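Local coordinates for protein citryl-spermidine/3,4-dihydroxybenzoyl-citryl-spermidine:spermidine ligase (Bacillus anthracis, PDB 3TO3) that catalyses the ATP-dependent condensation of spermidine with citryl-spermidine intermediates in the biosynthesis of the siderophore petrobactin, at residues Leu12-Ser17 against Asp132-Tyr137. Numbering follows the deposited sequence.
Sequences LKAIES and DTIAQY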
loop_
_atom_site.group_PDB
_atom_site.type_symbol
_atom_site.label_atom_id
_atom_site.label_comp_id
_atom_site.label_asym_id
_atom_site.label_seq_id
_atom_site.Cartn_x
_atom_site.Cartn_y
_atom_site.Cartn_z
ATOM N N LEU B 12 -13.057 -8.955 15.828
ATOM C CA LEU B 12 -14.370 -8.337 15.954
ATOM C C LEU B 12 -14.724 -8.025 17.405
ATOM O O LEU B 12 -15.163 -6.920 17.705
ATOM C CB LEU B 12 -15.445 -9.205 15.328
ATOM C CG LEU B 12 -15.501 -9.077 13.822
ATOM C CD1 LEU B 12 -16.677 -9.903 13.294
ATOM C CD2 LEU B 12 -15.672 -7.620 13.475
ATOM N N LYS B 13 -14.516 -8.986 18.305
ATOM C CA LYS B 13 -14.752 -8.743 19.723
ATOM C C LYS B 13 -13.892 -7.584 20.239
ATOM O O LYS B 13 -14.346 -6.751 21.032
ATOM C CB LYS B 13 -14.525 -10.014 20.551
ATOM C CG LYS B 13 -15.629 -11.045 20.393
ATOM C CD LYS B 13 -15.520 -12.156 21.441
ATOM C CE LYS B 13 -16.548 -13.272 21.198
ATOM N NZ LYS B 13 -16.191 -14.565 21.884
ATOM N N ALA B 14 -12.648 -7.514 19.793
ATOM C CA ALA B 14 -11.795 -6.424 20.260
ATOM C C ALA B 14 -12.335 -5.076 19.804
ATOM O O ALA B 14 -12.380 -4.123 20.588
ATOM C CB ALA B 14 -10.359 -6.607 19.783
ATOM N N ILE B 15 -12.728 -4.993 18.532
ATOM C CA ILE B 15 -13.228 -3.733 17.991
ATOM C C ILE B 15 -14.511 -3.344 18.684
ATOM O O ILE B 15 -14.766 -2.155 18.883
ATOM C CB ILE B 15 -13.541 -3.767 16.479
ATOM C CG1 ILE B 15 -12.293 -4.027 15.681
ATOM C CG2 ILE B 15 -14.030 -2.409 16.039
ATOM C CD1 ILE B 15 -11.192 -3.117 16.105
ATOM N N GLU B 16 -15.312 -4.348 19.050
ATOM C CA GLU B 16 -16.639 -4.096 19.620
ATOM C C GLU B 16 -16.555 -3.834 21.107
ATOM O O GLU B 16 -17.575 -3.650 21.750
ATOM C CB GLU B 16 -17.570 -5.300 19.418
ATOM C CG GLU B 16 -18.212 -5.449 18.053
ATOM C CD GLU B 16 -18.657 -6.898 17.783
ATOM O OE1 GLU B 16 -18.252 -7.806 18.542
ATOM O OE2 GLU B 16 -19.406 -7.145 16.811
ATOM N N SER B 17 -15.352 -3.880 21.672
ATOM C CA SER B 17 -15.222 -3.868 23.125
ATOM C C SER B 17 -14.931 -2.482 23.673
ATOM O O SER B 17 -14.879 -1.501 22.927
ATOM C CB SER B 17 -14.077 -4.769 23.543
ATOM O OG SER B 17 -12.849 -4.072 23.399
ATOM N N ASP B 132 -3.816 -1.153 18.165
ATOM C CA ASP B 132 -3.610 -1.155 19.589
ATOM C C ASP B 132 -4.823 -1.714 20.340
ATOM O O ASP B 132 -4.667 -2.358 21.383
ATOM C CB ASP B 132 -3.160 0.176 20.163
ATOM C CG ASP B 132 -2.679 0.033 21.623
ATOM O OD1 ASP B 132 -1.940 -0.939 21.942
ATOM O OD2 ASP B 132 -3.045 0.879 22.460
ATOM N N THR B 133 -6.013 -1.489 19.793
ATOM C CA THR B 133 -7.234 -2.080 20.337
ATOM C C THR B 133 -7.116 -3.601 20.469
ATOM O O THR B 133 -7.474 -4.159 21.487
ATOM C CB THR B 133 -8.464 -1.768 19.462
ATOM O OG1 THR B 133 -8.758 -0.368 19.528
ATOM C CG2 THR B 133 -9.674 -2.577 19.936
ATOM N N ILE B 134 -6.607 -4.273 19.447
ATOM C CA ILE B 134 -6.443 -5.729 19.522
ATOM C C ILE B 134 -5.419 -6.100 20.611
ATOM O O ILE B 134 -5.616 -7.045 21.401
ATOM C CB ILE B 134 -5.984 -6.312 18.169
ATOM C CG1 ILE B 134 -6.992 -5.938 17.091
ATOM C CG2 ILE B 134 -5.863 -7.847 18.245
ATOM C CD1 ILE B 134 -6.409 -5.840 15.712
ATOM N N ALA B 135 -4.325 -5.352 20.672
ATOM C CA ALA B 135 -3.342 -5.650 21.719
ATOM C C ALA B 135 -3.899 -5.421 23.158
ATOM O O ALA B 135 -3.737 -6.281 24.026
ATOM C CB ALA B 135 -2.050 -4.898 21.493
ATOM N N GLN B 136 -4.522 -4.270 23.407
ATOM C CA GLN B 136 -5.097 -3.977 24.728
ATOM C C GLN B 136 -6.178 -5.011 25.060
ATOM O O GLN B 136 -6.356 -5.383 26.207
ATOM C CB GLN B 136 -5.698 -2.576 24.788
ATOM C CG GLN B 136 -4.697 -1.462 24.544
ATOM C CD GLN B 136 -3.548 -1.513 25.516
ATOM O OE1 GLN B 136 -3.750 -1.743 26.704
ATOM N NE2 GLN B 136 -2.330 -1.344 25.015
ATOM N N TYR B 137 -6.888 -5.491 24.045
ATOM C CA TYR B 137 -7.934 -6.453 24.300
ATOM C C TYR B 137 -7.384 -7.850 24.646
ATOM O O TYR B 137 -7.960 -8.561 25.452
ATOM C CB TYR B 137 -8.876 -6.522 23.112
ATOM C CG TYR B 137 -9.987 -7.508 23.302
ATOM C CD1 TYR B 137 -11.093 -7.168 24.054
ATOM C CD2 TYR B 137 -9.945 -8.774 22.714
ATOM C CE1 TYR B 137 -12.142 -8.060 24.247
ATOM C CE2 TYR B 137 -11.000 -9.689 22.896
ATOM C CZ TYR B 137 -12.097 -9.310 23.678
ATOM O OH TYR B 137 -13.163 -10.147 23.906
#
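The C-terminal end of helix 6-15 packs on the last turns of helix 115-138, and the backbones come nearest at A14 and I134, with their CA atoms 5.4 Å apart. The short A14 side chain is consistent with this close approach. Its CB lies 3.6 Å from Y137 CB and also meets the I134 backbone. The Y137 side chain leaves its helix with CG anti to the backbone N (chi1 180°). This lays the ring beside the other helix, so that A14 CA sits over one face in a CH-pi contact, 3.9 Å from the ring centroid. Farther along, K13 CB is 3.6 Å from Y137 OH. Along the CD1-CE1 side of the ring, S17 OG approaches Y137 CD1 obliquely, at 3.6 Å.

T133 turns its methyl CG2 to A14 O and to I15 CD1, while its OG1 bonds back to I129 O in its own helix. A14 O accepts from both S17 N and S17 OG, the latter at 2.9 Å. S17 OG also caps D19 N at the start of helix 18-37. I15 O and S17 O accept hydrogen bonds from Q264 NE2 of the second subunit.

No hydrogen bond crosses between the two segments. Contact therefore rests on apolar and CH-pi helix packing, away from the ATP and magnesium sites, while S17 ties the turn between helices 6-15 and 18-37 beside the Y137 ring.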